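Local atomic coordinates of MlnD (Bacillus methylotrophicus, PDB entry 5IL5), a protein that probably dehydrates carrier-bound intermediates of macrolactin assembly, this chain being the dehydratase domain of a larger trans-AT polyketide synthase. Residues 150-155 and 270-275; 197-202 and 252-257; 33-38 and 50-55. All blocks are in the same frame, centred on the assembly; numbering follows the deposited sequence.

Contact 1: residues 150-155 and 270-275; sequences GNIHLE and YVLDNA
Asp-273 OD1 is held by two backbone N-H groups just after it in the chain: that of Ala-275, which packs against Leu-154, and that of Gly-277. The bond from Ala-275 N to Asp-273 OD1 is 2.8 Å long and closes an Asx turn, with the donor lying 41° out of the carboxylate plane. This turn swings the chain round beyond Leu-272, and the incoming loop 150-155 packs over it with apolar side chains. Leu-272 is in the middle. Its CG stands anti to its own carbonyl carbon (chi1 -42°), which brings CD1 to both Ile-152 and Leu-154 and CD2 to Ile-152. Ile-152 crosses it at about a right angle and sets CG1 on Leu-272 CD2 at 3.8 Å. Leu-154 runs past in the opposite direction, its CD2 3.6 Å from Leu-272 CD1. The other methyl of that residue, Leu-154 CD1, lies 3.9 Å from Ala-275 C. Farther out, Ile-152 CD1 sits over one face of the Tyr-270 ring, 4.4 Å from Tyr-270 CD1. Backbone hydrogen bonds join Gly-150 to Ile-278 and Ile-152 to Gly-276, so main-chain bonds hold the loop alongside the returning chain. The arrangement is a linker segment laid across one face of a hotdog sheet, here that of the predicted C-terminal hotdog fold.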
ATOM      1  N   GLY A 150      -9.658 -30.976  16.285  1.00 50.49           N
ATOM      2  CA  GLY A 150     -10.240 -32.271  16.528  1.00 51.48           C
ATOM      3  C   GLY A 150      -9.417 -33.379  15.913  1.00 49.32           C
ATOM      4  O   GLY A 150      -8.241 -33.208  15.574  1.00 47.18           O
ATOM      5  N   ASN A 151     -10.046 -34.534  15.760  1.00 58.42           N
ATOM      6  CA  ASN A 151      -9.361 -35.681  15.193  1.00 57.52           C
ATOM      7  C   ASN A 151     -10.365 -36.510  14.420  1.00 56.65           C
ATOM      8  O   ASN A 151     -11.454 -36.806  14.920  1.00 60.00           O
ATOM      9  CB  ASN A 151      -8.723 -36.553  16.283  1.00 59.71           C
ATOM     10  CG  ASN A 151      -7.280 -36.194  16.557  1.00 59.64           C
ATOM     11  OD1 ASN A 151      -6.976 -35.389  17.443  1.00 60.90           O
ATOM     12  ND2 ASN A 151      -6.372 -36.807  15.803  1.00 57.05           N
ATOM     13  N   ILE A 152      -9.983 -36.883  13.206  1.00 41.14           N
ATOM     14  CA  ILE A 152     -10.725 -37.849  12.416  1.00 40.57           C
ATOM     15  C   ILE A 152     -10.018 -39.176  12.583  1.00 40.93           C
ATOM     16  O   ILE A 152      -8.806 -39.278  12.353  1.00 40.15           O
ATOM     17  CB  ILE A 152     -10.803 -37.445  10.934  1.00 39.42           C
ATOM     18  CG1 ILE A 152     -11.395 -36.039  10.801  1.00 39.00           C
ATOM     19  CG2 ILE A 152     -11.591 -38.492  10.146  1.00 40.21           C
ATOM     20  CD1 ILE A 152     -12.848 -35.945  11.230  1.00 40.37           C
ATOM     21  N   HIS A 153     -10.765 -40.187  12.992  1.00 49.35           N
ATOM     22  CA  HIS A 153     -10.202 -41.518  13.132  1.00 48.85           C
ATOM     23  C   HIS A 153     -10.075 -42.083  11.725  1.00 45.49           C
ATOM     24  O   HIS A 153     -11.082 -42.356  11.061  1.00 44.97           O
ATOM     25  CB  HIS A 153     -11.100 -42.354  14.040  1.00 51.49           C
ATOM     26  CG  HIS A 153     -10.393 -43.471  14.740  1.00 52.29           C
ATOM     27  ND1 HIS A 153     -10.966 -44.708  14.947  1.00 52.74           N
ATOM     28  CD2 HIS A 153      -9.155 -43.536  15.286  1.00 52.78           C
ATOM     29  CE1 HIS A 153     -10.114 -45.484  15.593  1.00 53.30           C
ATOM     30  NE2 HIS A 153      -9.005 -44.799  15.805  1.00 53.40           N
ATOM     31  N   LEU A 154      -8.838 -42.247  11.260  1.00 41.37           N
ATOM     32  CA  LEU A 154      -8.597 -42.611   9.872  1.00 41.06           C
ATOM     33  C   LEU A 154      -8.665 -44.107   9.624  1.00 42.26           C
ATOM     34  O   LEU A 154      -8.824 -44.516   8.469  1.00 42.67           O
ATOM     35  CB  LEU A 154      -7.221 -42.119   9.410  1.00 40.01           C
ATOM     36  CG  LEU A 154      -6.921 -40.619   9.434  1.00 38.90           C
ATOM     37  CD1 LEU A 154      -5.521 -40.347   8.916  1.00 38.38           C
ATOM     38  CD2 LEU A 154      -7.943 -39.844   8.621  1.00 38.56           C
ATOM     39  N   GLU A 155      -8.569 -44.925  10.671  1.00 66.07           N
ATOM     40  CA  GLU A 155      -8.400 -46.369  10.508  1.00 68.08           C
ATOM     41  C   GLU A 155      -9.427 -46.995   9.571  1.00 68.28           C
ATOM     42  O   GLU A 155      -9.027 -47.770   8.688  1.00 68.70           O
ATOM     43  CB  GLU A 155      -8.419 -47.032  11.894  1.00 70.41           C
ATOM     44  CG  GLU A 155      -7.208 -46.730  12.812  1.00 70.81           C
ATOM     45  CD  GLU A 155      -5.952 -46.314  12.077  1.00 69.51           C
ATOM     46  OE1 GLU A 155      -5.457 -47.104  11.242  1.00 69.97           O
ATOM     47  OE2 GLU A 155      -5.462 -45.196  12.350  1.00 68.15           O
ATOM     48  N   TYR A 270     -12.350 -31.439   5.987  1.00 25.83           N
ATOM     49  CA  TYR A 270     -11.213 -31.313   6.889  1.00 26.42           C
ATOM     50  C   TYR A 270      -9.909 -31.641   6.177  1.00 25.85           C
ATOM     51  O   TYR A 270      -9.840 -32.601   5.407  1.00 24.86           O
ATOM     52  CB  TYR A 270     -11.360 -32.241   8.096  1.00 26.80           C
ATOM     53  CG  TYR A 270     -12.661 -32.078   8.839  1.00 27.68           C
ATOM     54  CD1 TYR A 270     -13.810 -32.738   8.431  1.00 27.33           C
ATOM     55  CD2 TYR A 270     -12.738 -31.260   9.950  1.00 29.21           C
ATOM     56  CE1 TYR A 270     -15.000 -32.587   9.117  1.00 28.53           C
ATOM     57  CE2 TYR A 270     -13.918 -31.097  10.638  1.00 30.34           C
ATOM     58  CZ  TYR A 270     -15.050 -31.761  10.216  1.00 30.03           C
ATOM     59  OH  TYR A 270     -16.231 -31.603  10.902  1.00 31.53           O
ATOM     60  N   VAL A 271      -8.880 -30.839   6.443  1.00 26.79           N
ATOM     61  CA  VAL A 271      -7.505 -31.159   6.072  1.00 26.87           C
ATOM     62  C   VAL A 271      -6.816 -31.726   7.305  1.00 27.64           C
ATOM     63  O   VAL A 271      -6.904 -31.148   8.395  1.00 28.83           O
ATOM     64  CB  VAL A 271      -6.760 -29.921   5.539  1.00 27.90           C
ATOM     65  CG1 VAL A 271      -5.327 -30.277   5.158  1.00 28.38           C
ATOM     66  CG2 VAL A 271      -7.488 -29.331   4.348  1.00 27.41           C
ATOM     67  N   LEU A 272      -6.121 -32.847   7.136  1.00 27.21           N
ATOM     68  CA  LEU A 272      -5.617 -33.636   8.250  1.00 27.92           C
ATOM     69  C   LEU A 272      -4.122 -33.882   8.109  1.00 28.79           C
ATOM     70  O   LEU A 272      -3.595 -33.952   6.998  1.00 28.40           O
ATOM     71  CB  LEU A 272      -6.341 -34.980   8.320  1.00 26.92           C
ATOM     72  CG  LEU A 272      -7.850 -34.923   8.095  1.00 26.10           C
ATOM     73  CD1 LEU A 272      -8.396 -36.314   8.021  1.00 25.44           C
ATOM     74  CD2 LEU A 272      -8.515 -34.158   9.223  1.00 27.17           C
ATOM     75  N   ASP A 273      -3.444 -34.043   9.243  1.00 30.23           N
ATOM     76  CA  ASP A 273      -2.034 -34.414   9.231  1.00 31.42           C
ATOM     77  C   ASP A 273      -1.907 -35.924   9.004  1.00 30.65           C
ATOM     78  O   ASP A 273      -2.885 -36.624   8.724  1.00 29.18           O
ATOM     79  CB  ASP A 273      -1.351 -33.973  10.526  1.00 33.64           C
ATOM     80  CG  ASP A 273      -1.960 -34.604  11.757  1.00 33.91           C
ATOM     81  OD1 ASP A 273      -2.560 -35.689  11.646  1.00 32.67           O
ATOM     82  OD2 ASP A 273      -1.823 -34.015  12.845  1.00 35.64           O
ATOM     83  N   ASN A 274      -0.685 -36.446   9.130  1.00 31.94           N
ATOM     84  CA  ASN A 274      -0.453 -37.857   8.850  1.00 31.51           C
ATOM     85  C   ASN A 274      -1.220 -38.780   9.793  1.00 31.25           C
ATOM     86  O   ASN A 274      -1.343 -39.976   9.499  1.00 30.69           O
ATOM     87  CB  ASN A 274       1.045 -38.169   8.921  1.00 33.44           C
ATOM     88  CG  ASN A 274       1.678 -37.711  10.221  1.00 35.64           C
ATOM     89  OD1 ASN A 274       0.995 -37.492  11.215  1.00 35.73           O
ATOM     90  ND2 ASN A 274       2.997 -37.598  10.226  1.00 37.74           N
ATOM     91  N   ALA A 275      -1.745 -38.262  10.907  1.00 31.89           N
ATOM     92  CA  ALA A 275      -2.441 -39.092  11.884  1.00 32.12           C
ATOM     93  C   ALA A 275      -3.895 -38.671  12.086  1.00 31.19           C
ATOM     94  O   ALA A 275      -4.503 -39.043  13.096  1.00 31.94           O
ATOM     95  CB  ALA A 275      -1.700 -39.080  13.220  1.00 34.43           C
TER

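Contact 2: residues 197-202 and 252-257; sequences QVLLKI and PVYVYA
Strands 197-202 and 254-257 run antiparallel, their axes 4.5 Å apart at closest and 167° between directions, as neighbours in the sheet of the predicted C-terminal hotdog fold. Val-198 with Ala-257 and Leu-200 with Val-255 are hydrogen-bonded pairs; Leu-199 with Tyr-256 and Lys-201 with Tyr-254 are the non-hydrogen-bonded ones. Leu-200 N reaches Val-255 O at 2.7 Å, and Ile-202 N meets Val-253 O at 2.8 Å. Val-253 and Tyr-254 both face Leu-272 on the next strand, a classic beta bulge.

One face carries Val-198, Leu-200, Val-255 and Ala-257 and turns to helix 215-229, the central helix that a hotdog sheet wraps. There Val-198 CG1 rests on Ala-257 CB at 3.8 Å, and Ile-202 CD1 meets Val-255 CG2 at 4.1 Å, the two side chains crossing at about a right angle. On the face of Leu-199 and the tyrosines, with CG anti to the backbone N (chi1 -175°), Leu-199 brings CD1 to Tyr-254 CB at 3.7 Å and also to the edge of the Tyr-256 ring. Lys-201 is bent at chi2 and chi4, running its CD and CE past Val-253 CG1. Gln-197 brings its amide near Tyr-256 OH, steeply turned to the ring at 67°, but that hydroxyl bonds to Glu-258 OE1. Lys-201 NZ curls round to the carbonyl of the next residue, donating to Ile-202 O at 2.9 Å from above the carbonyl plane.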
ATOM      1  N   GLN A 197     -18.981 -40.500   2.352  1.00 53.15           N
ATOM      2  CA  GLN A 197     -17.783 -39.986   2.988  1.00 51.77           C
ATOM      3  C   GLN A 197     -16.604 -40.320   2.086  1.00 50.79           C
ATOM      4  O   GLN A 197     -16.628 -41.324   1.371  1.00 51.61           O
ATOM      5  CB  GLN A 197     -17.595 -40.610   4.378  1.00 52.77           C
ATOM      6  CG  GLN A 197     -18.827 -40.518   5.282  1.00 54.19           C
ATOM      7  CD  GLN A 197     -18.667 -41.322   6.564  1.00 55.49           C
ATOM      8  OE1 GLN A 197     -17.885 -42.278   6.622  1.00 55.78           O
ATOM      9  NE2 GLN A 197     -19.404 -40.931   7.601  1.00 56.37           N
ATOM     10  N   VAL A 198     -15.587 -39.462   2.086  1.00 49.14           N
ATOM     11  CA  VAL A 198     -14.432 -39.649   1.213  1.00 48.22           C
ATOM     12  C   VAL A 198     -13.181 -39.215   1.961  1.00 47.15           C
ATOM     13  O   VAL A 198     -13.176 -38.167   2.614  1.00 46.33           O
ATOM     14  CB  VAL A 198     -14.574 -38.868  -0.113  1.00 47.24           C
ATOM     15  CG1 VAL A 198     -14.564 -37.367   0.127  1.00 45.84           C
ATOM     16  CG2 VAL A 198     -13.481 -39.267  -1.097  1.00 46.70           C
ATOM     17  N   LEU A 199     -12.132 -40.030   1.887  1.00 47.30           N
ATOM     18  CA  LEU A 199     -10.816 -39.673   2.403  1.00 46.37           C
ATOM     19  C   LEU A 199      -9.840 -39.668   1.238  1.00 45.54           C
ATOM     20  O   LEU A 199      -9.622 -40.708   0.607  1.00 46.36           O
ATOM     21  CB  LEU A 199     -10.361 -40.644   3.495  1.00 47.52           C
ATOM     22  CG  LEU A 199      -9.038 -40.321   4.200  1.00 46.85           C
ATOM     23  CD1 LEU A 199      -9.105 -38.993   4.947  1.00 45.83           C
ATOM     24  CD2 LEU A 199      -8.644 -41.441   5.149  1.00 48.29           C
ATOM     25  N   LEU A 200      -9.247 -38.509   0.964  1.00 44.02           N
ATOM     26  CA  LEU A 200      -8.248 -38.375  -0.085  1.00 43.23           C
ATOM     27  C   LEU A 200      -6.846 -38.390   0.503  1.00 42.87           C
ATOM     28  O   LEU A 200      -6.586 -37.774   1.539  1.00 42.43           O
ATOM     29  CB  LEU A 200      -8.443 -37.082  -0.874  1.00 41.89           C
ATOM     30  CG  LEU A 200      -9.794 -36.864  -1.550  1.00 42.18           C
ATOM     31  CD1 LEU A 200      -9.769 -35.572  -2.339  1.00 40.86           C
ATOM     32  CD2 LEU A 200     -10.133 -38.029  -2.458  1.00 43.39           C
ATOM     33  N   LYS A 201      -5.951 -39.105  -0.169  1.00 43.21           N
ATOM     34  CA  LYS A 201      -4.525 -39.031   0.114  1.00 42.86           C
ATOM     35  C   LYS A 201      -3.923 -37.986  -0.806  1.00 41.50           C
ATOM     36  O   LYS A 201      -4.021 -38.102  -2.031  1.00 41.48           O
ATOM     37  CB  LYS A 201      -3.832 -40.375  -0.098  1.00 44.13           C
ATOM     38  CG  LYS A 201      -2.314 -40.275  -0.049  1.00 43.87           C
ATOM     39  CD  LYS A 201      -1.833 -39.926   1.339  1.00 43.78           C
ATOM     40  CE  LYS A 201      -0.327 -40.018   1.417  1.00 43.89           C
ATOM     41  NZ  LYS A 201       0.296 -38.785   0.859  1.00 42.43           N
ATOM     42  N   ILE A 202      -3.312 -36.964  -0.220  1.00 40.46           N
ATOM     43  CA  ILE A 202      -2.784 -35.866  -1.005  1.00 39.16           C
ATOM     44  C   ILE A 202      -1.299 -35.728  -0.731  1.00 38.94           C
ATOM     45  O   ILE A 202      -0.779 -36.174   0.296  1.00 39.56           O
ATOM     46  CB  ILE A 202      -3.516 -34.541  -0.726  1.00 38.03           C
ATOM     47  CG1 ILE A 202      -3.410 -34.146   0.753  1.00 37.93           C
ATOM     48  CG2 ILE A 202      -4.967 -34.681  -1.130  1.00 38.40           C
ATOM     49  CD1 ILE A 202      -3.573 -32.660   0.990  1.00 36.64           C
ATOM     50  N   PRO A 252       0.026 -31.174   5.404  1.00 38.36           N
ATOM     51  CA  PRO A 252      -1.261 -31.827   5.136  1.00 37.57           C
ATOM     52  C   PRO A 252      -1.077 -33.107   4.331  1.00 37.60           C
ATOM     53  O   PRO A 252      -0.272 -33.172   3.400  1.00 37.62           O
ATOM     54  CB  PRO A 252      -2.036 -30.762   4.347  1.00 36.44           C
ATOM     55  CG  PRO A 252      -0.980 -29.978   3.655  1.00 36.53           C
ATOM     56  CD  PRO A 252       0.204 -29.961   4.588  1.00 37.78           C
ATOM     57  N   VAL A 253      -1.829 -34.138   4.714  1.00 37.81           N
ATOM     58  CA  VAL A 253      -1.649 -35.473   4.155  1.00 38.17           C
ATOM     59  C   VAL A 253      -2.973 -36.002   3.620  1.00 37.61           C
ATOM     60  O   VAL A 253      -3.006 -36.690   2.594  1.00 37.48           O
ATOM     61  CB  VAL A 253      -1.080 -36.435   5.216  1.00 39.54           C
ATOM     62  CG1 VAL A 253      -0.855 -37.824   4.626  1.00 40.06           C
ATOM     63  CG2 VAL A 253       0.214 -35.897   5.798  1.00 40.38           C
ATOM     64  N   TYR A 254      -4.071 -35.689   4.306  1.00 25.71           N
ATOM     65  CA  TYR A 254      -5.377 -36.228   3.958  1.00 24.41           C
ATOM     66  C   TYR A 254      -6.411 -35.119   3.857  1.00 24.15           C
ATOM     67  O   TYR A 254      -6.276 -34.055   4.465  1.00 24.95           O
ATOM     68  CB  TYR A 254      -5.858 -37.252   4.987  1.00 24.29           C
ATOM     69  CG  TYR A 254      -5.019 -38.499   5.089  1.00 24.63           C
ATOM     70  CD1 TYR A 254      -5.206 -39.554   4.206  1.00 24.00           C
ATOM     71  CD2 TYR A 254      -4.050 -38.627   6.071  1.00 25.83           C
ATOM     72  CE1 TYR A 254      -4.453 -40.694   4.299  1.00 24.52           C
ATOM     73  CE2 TYR A 254      -3.289 -39.765   6.165  1.00 26.37           C
ATOM     74  CZ  TYR A 254      -3.494 -40.796   5.276  1.00 25.69           C
ATOM     75  OH  TYR A 254      -2.736 -41.935   5.370  1.00 26.44           O
ATOM     76  N   VAL A 255      -7.466 -35.400   3.092  1.00 23.27           N
ATOM     77  CA  VAL A 255      -8.658 -34.565   3.032  1.00 23.15           C
ATOM     78  C   VAL A 255      -9.880 -35.454   3.255  1.00 22.68           C
ATOM     79  O   VAL A 255     -10.087 -36.428   2.521  1.00 22.18           O
ATOM     80  CB  VAL A 255      -8.750 -33.815   1.690  1.00 23.10           C
ATOM     81  CG1 VAL A 255     -10.106 -33.136   1.520  1.00 23.11           C
ATOM     82  CG2 VAL A 255      -7.611 -32.795   1.565  1.00 24.02           C
ATOM     83  N   TYR A 256     -10.689 -35.119   4.258  1.00 25.24           N
ATOM     84  CA  TYR A 256     -11.887 -35.880   4.613  1.00 25.29           C
ATOM     85  C   TYR A 256     -13.125 -35.004   4.462  1.00 25.72           C
ATOM     86  O   TYR A 256     -13.134 -33.862   4.927  1.00 26.33           O
ATOM     87  CB  TYR A 256     -11.793 -36.402   6.050  1.00 25.97           C
ATOM     88  CG  TYR A 256     -13.045 -37.094   6.536  1.00 26.51           C
ATOM     89  CD1 TYR A 256     -13.341 -38.397   6.151  1.00 26.31           C
ATOM     90  CD2 TYR A 256     -13.934 -36.448   7.377  1.00 27.54           C
ATOM     91  CE1 TYR A 256     -14.483 -39.031   6.594  1.00 27.18           C
ATOM     92  CE2 TYR A 256     -15.085 -37.074   7.823  1.00 28.43           C
ATOM     93  CZ  TYR A 256     -15.354 -38.368   7.428  1.00 28.28           C
ATOM     94  OH  TYR A 256     -16.498 -39.002   7.864  1.00 29.53           O
ATOM     95  N   ALA A 257     -14.174 -35.542   3.833  1.00 23.59           N
ATOM     96  CA  ALA A 257     -15.398 -34.787   3.575  1.00 24.27           C
ATOM     97  C   ALA A 257     -16.626 -35.657   3.824  1.00 25.02           C
ATOM     98  O   ALA A 257     -16.583 -36.871   3.616  1.00 24.77           O
ATOM     99  CB  ALA A 257     -15.405 -34.257   2.132  1.00 23.93           C
TER

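Contact 3: residues 33-38 and 50-55; sequences HPYISC and INVSDT
The Tyr-35 side chain crosses that of Val-52 obliquely and that of Thr-55 at about a right angle, and these two residues carry the contact at this end. Val-52 sends only CG1 to the tyrosine, 3.7 Å from Tyr-35 CD1. Thr-55 comes in at the edge of the same ring, near its plane, with CG2 4.1 Å from Tyr-35 CE1. A chi1 of 81° sets that methyl anti to the threonine's carbonyl carbon, facing the ring, and puts OG1 where it donates to Val-52 O at 3.2 Å. The two branches thus do separate work, one brushing the aromatic edge and the other tying the type I turn from Val-52 to Thr-55.

Farther along, Ile-36 and Ile-50 form an antiparallel non-hydrogen-bonded pair on the sheet face turned to helix 74-86. They meet obliquely, Ile-36 CG1 lying 4.0 Å from Ile-50 CD1. Between these apolar groups the backbone is joined by Asn-51 N to Tyr-35 O, 3.0 Å long, with the donor 46° above the carbonyl plane. Both residues are also held within their own segments: Tyr-35 N gives a nearly straight bond (171°) to His-33 ND1, whose NE2 is paired with Glu-76 on that helix, and Asn-51 OD1 accepts from Ser-53 N in an Asx turn. This is the open end of the hairpin of strands 36-39 and 46-50, in the predicted N-terminal hotdog fold, where Ser-37 and Cys-38 bond onward to Leu-49. The chemistry implies that one main-chain bond and apolar packing join these two segments, while Asn-51 OD1 and Thr-55 OG1 bond within their own loop.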
ATOM      1  N   HIS A  33       2.392 -10.840  -1.506  1.00 36.76           N
ATOM      2  CA  HIS A  33       1.950 -12.225  -1.408  1.00 36.88           C
ATOM      3  C   HIS A  33       1.857 -12.786  -2.826  1.00 37.24           C
ATOM      4  O   HIS A  33       1.698 -12.019  -3.778  1.00 37.12           O
ATOM      5  CB  HIS A  33       0.599 -12.306  -0.676  1.00 35.92           C
ATOM      6  CG  HIS A  33       0.025 -13.680  -0.520  1.00 36.06           C
ATOM      7  ND1 HIS A  33      -0.701 -14.318  -1.503  1.00 35.96           N
ATOM      8  CD2 HIS A  33       0.026 -14.514   0.546  1.00 36.38           C
ATOM      9  CE1 HIS A  33      -1.109 -15.492  -1.052  1.00 36.16           C
ATOM     10  NE2 HIS A  33      -0.678 -15.635   0.187  1.00 36.44           N
ATOM     11  N   PRO A  34       1.974 -14.109  -2.997  1.00 37.82           N
ATOM     12  CA  PRO A  34       1.887 -14.669  -4.358  1.00 38.27           C
ATOM     13  C   PRO A  34       0.657 -14.223  -5.141  1.00 37.52           C
ATOM     14  O   PRO A  34       0.701 -14.188  -6.378  1.00 38.00           O
ATOM     15  CB  PRO A  34       1.874 -16.188  -4.114  1.00 38.75           C
ATOM     16  CG  PRO A  34       2.280 -16.396  -2.679  1.00 38.86           C
ATOM     17  CD  PRO A  34       2.610 -15.065  -2.077  1.00 38.50           C
ATOM     18  N   TYR A  35      -0.445 -13.897  -4.463  1.00 36.54           N
ATOM     19  CA  TYR A  35      -1.650 -13.414  -5.119  1.00 35.95           C
ATOM     20  C   TYR A  35      -1.919 -11.936  -4.877  1.00 35.32           C
ATOM     21  O   TYR A  35      -2.874 -11.402  -5.447  1.00 34.97           O
ATOM     22  CB  TYR A  35      -2.879 -14.216  -4.666  1.00 35.49           C
ATOM     23  CG  TYR A  35      -2.712 -15.720  -4.617  1.00 36.05           C
ATOM     24  CD1 TYR A  35      -2.067 -16.410  -5.634  1.00 36.89           C
ATOM     25  CD2 TYR A  35      -3.255 -16.456  -3.574  1.00 35.84           C
ATOM     26  CE1 TYR A  35      -1.937 -17.785  -5.591  1.00 37.44           C
ATOM     27  CE2 TYR A  35      -3.132 -17.826  -3.527  1.00 36.42           C
ATOM     28  CZ  TYR A  35      -2.475 -18.486  -4.538  1.00 37.18           C
ATOM     29  OH  TYR A  35      -2.354 -19.852  -4.491  1.00 37.81           O
ATOM     30  N   ILE A  36      -1.121 -11.260  -4.052  1.00 35.26           N
ATOM     31  CA  ILE A  36      -1.323  -9.847  -3.732  1.00 34.70           C
ATOM     32  C   ILE A  36      -0.050  -9.092  -4.094  1.00 35.33           C
ATOM     33  O   ILE A  36       1.021  -9.372  -3.542  1.00 35.87           O
ATOM     34  CB  ILE A  36      -1.695  -9.636  -2.251  1.00 34.07           C
ATOM     35  CG1 ILE A  36      -2.931 -10.471  -1.876  1.00 33.67           C
ATOM     36  CG2 ILE A  36      -1.921  -8.161  -1.948  1.00 33.52           C
ATOM     37  CD1 ILE A  36      -3.194 -10.546  -0.377  1.00 33.38           C
ATOM     38  N   SER A  37      -0.165  -8.139  -5.020  1.00 38.85           N
ATOM     39  CA  SER A  37       1.017  -7.445  -5.516  1.00 39.66           C
ATOM     40  C   SER A  37       1.367  -6.209  -4.694  1.00 39.31           C
ATOM     41  O   SER A  37       2.552  -5.923  -4.493  1.00 40.00           O
ATOM     42  CB  SER A  37       0.829  -7.059  -6.987  1.00 40.23           C
ATOM     43  OG  SER A  37      -0.188  -6.094  -7.159  1.00 39.60           O
ATOM     44  N   CYS A  38       0.376  -5.468  -4.209  1.00 34.94           N
ATOM     45  CA  CYS A  38       0.668  -4.247  -3.472  1.00 34.64           C
ATOM     46  C   CYS A  38      -0.574  -3.776  -2.734  1.00 33.60           C
ATOM     47  O   CYS A  38      -1.683  -4.266  -2.958  1.00 33.19           O
ATOM     48  CB  CYS A  38       1.179  -3.150  -4.408  1.00 35.22           C
ATOM     49  SG  CYS A  38       0.038  -2.690  -5.720  1.00 35.16           S
ATOM     50  N   ILE A  50      -4.987  -7.556  -6.404  1.00 33.94           N
ATOM     51  CA  ILE A  50      -4.800  -8.986  -6.628  1.00 34.33           C
ATOM     52  C   ILE A  50      -4.220  -9.192  -8.020  1.00 35.31           C
ATOM     53  O   ILE A  50      -4.680  -8.583  -8.994  1.00 35.69           O
ATOM     54  CB  ILE A  50      -6.135  -9.743  -6.488  1.00 34.07           C
ATOM     55  CG1 ILE A  50      -6.775  -9.514  -5.114  1.00 33.29           C
ATOM     56  CG2 ILE A  50      -5.940 -11.238  -6.779  1.00 34.54           C
ATOM     57  CD1 ILE A  50      -6.301 -10.443  -4.028  1.00 33.18           C
ATOM     58  N   ASN A  51      -3.245 -10.091  -8.137  1.00 49.65           N
ATOM     59  CA  ASN A  51      -2.706 -10.445  -9.447  1.00 50.82           C
ATOM     60  C   ASN A  51      -2.336 -11.920  -9.427  1.00 50.32           C
ATOM     61  O   ASN A  51      -1.352 -12.306  -8.791  1.00 49.72           O
ATOM     62  CB  ASN A  51      -1.505  -9.578  -9.821  1.00 51.68           C
ATOM     63  CG  ASN A  51      -0.966  -9.915 -11.195  1.00 53.06           C
ATOM     64  OD1 ASN A  51      -1.676 -10.508 -12.023  1.00 53.63           O
ATOM     65  ND2 ASN A  51       0.267  -9.497 -11.470  1.00 53.75           N
ATOM     66  N   VAL A  52      -3.121 -12.732 -10.135  1.00 43.29           N
ATOM     67  CA  VAL A  52      -2.881 -14.160 -10.288  1.00 43.03           C
ATOM     68  C   VAL A  52      -2.587 -14.531 -11.736  1.00 44.49           C
ATOM     69  O   VAL A  52      -2.686 -15.700 -12.106  1.00 44.56           O
ATOM     70  CB  VAL A  52      -4.067 -14.987  -9.751  1.00 42.16           C
ATOM     71  CG1 VAL A  52      -4.206 -14.808  -8.252  1.00 40.77           C
ATOM     72  CG2 VAL A  52      -5.350 -14.614 -10.473  1.00 42.93           C
ATOM     73  N   SER A  53      -2.264 -13.544 -12.569  1.00 45.47           N
ATOM     74  CA  SER A  53      -1.963 -13.801 -13.971  1.00 47.07           C
ATOM     75  C   SER A  53      -0.892 -14.881 -14.118  1.00 47.09           C
ATOM     76  O   SER A  53      -1.071 -15.854 -14.860  1.00 47.70           O
ATOM     77  CB  SER A  53      -1.526 -12.493 -14.636  1.00 48.36           C
ATOM     78  OG  SER A  53      -1.247 -12.663 -16.013  1.00 50.10           O
ATOM     79  N   ASP A  54       0.227 -14.728 -13.408  1.00 46.48           N
ATOM     80  CA  ASP A  54       1.412 -15.557 -13.608  1.00 46.73           C
ATOM     81  C   ASP A  54       1.476 -16.781 -12.693  1.00 45.37           C
ATOM     82  O   ASP A  54       2.537 -17.406 -12.593  1.00 45.36           O
ATOM     83  CB  ASP A  54       2.671 -14.706 -13.423  1.00 47.07           C
ATOM     84  CG  ASP A  54       2.901 -13.757 -14.583  1.00 48.82           C
ATOM     85  OD1 ASP A  54       2.456 -14.085 -15.711  1.00 50.03           O
ATOM     86  OD2 ASP A  54       3.524 -12.693 -14.359  1.00 49.07           O
ATOM     87  N   THR A  55       0.385 -17.127 -12.013  1.00 44.29           N
ATOM     88  CA  THR A  55       0.248 -18.433 -11.382  1.00 43.29           C
ATOM     89  C   THR A  55      -0.250 -19.436 -12.415  1.00 44.13           C
ATOM     90  O   THR A  55      -1.008 -19.091 -13.327  1.00 45.11           O
ATOM     91  CB  THR A  55      -0.730 -18.390 -10.209  1.00 41.90           C
ATOM     92  OG1 THR A  55      -2.067 -18.473 -10.714  1.00 42.22           O
ATOM     93  CG2 THR A  55      -0.588 -17.110  -9.407  1.00 41.41           C
TER

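From the N terminus, contact 3 comes first, closing a short loop of eleven residues at the hairpin of strands 36-39 and 46-50 and binding its base beside helix 74-86. The chain then leaves the predicted N-terminal hotdog fold, and contact 1 opens with linker 150-155. Before it closes at 270-275, contact 2 opens and shuts inside it, joining 197-202 to 252-257 across the excursion that contains helix 215-229. Contacts 1 and 2 touch directly: Tyr-270 N and Tyr-256 O make a probable hydrogen bond between adjoining strands. Contact 3 stands apart, its centre about 32 Å from that of contact 1, on the opposite side of the chain's centre.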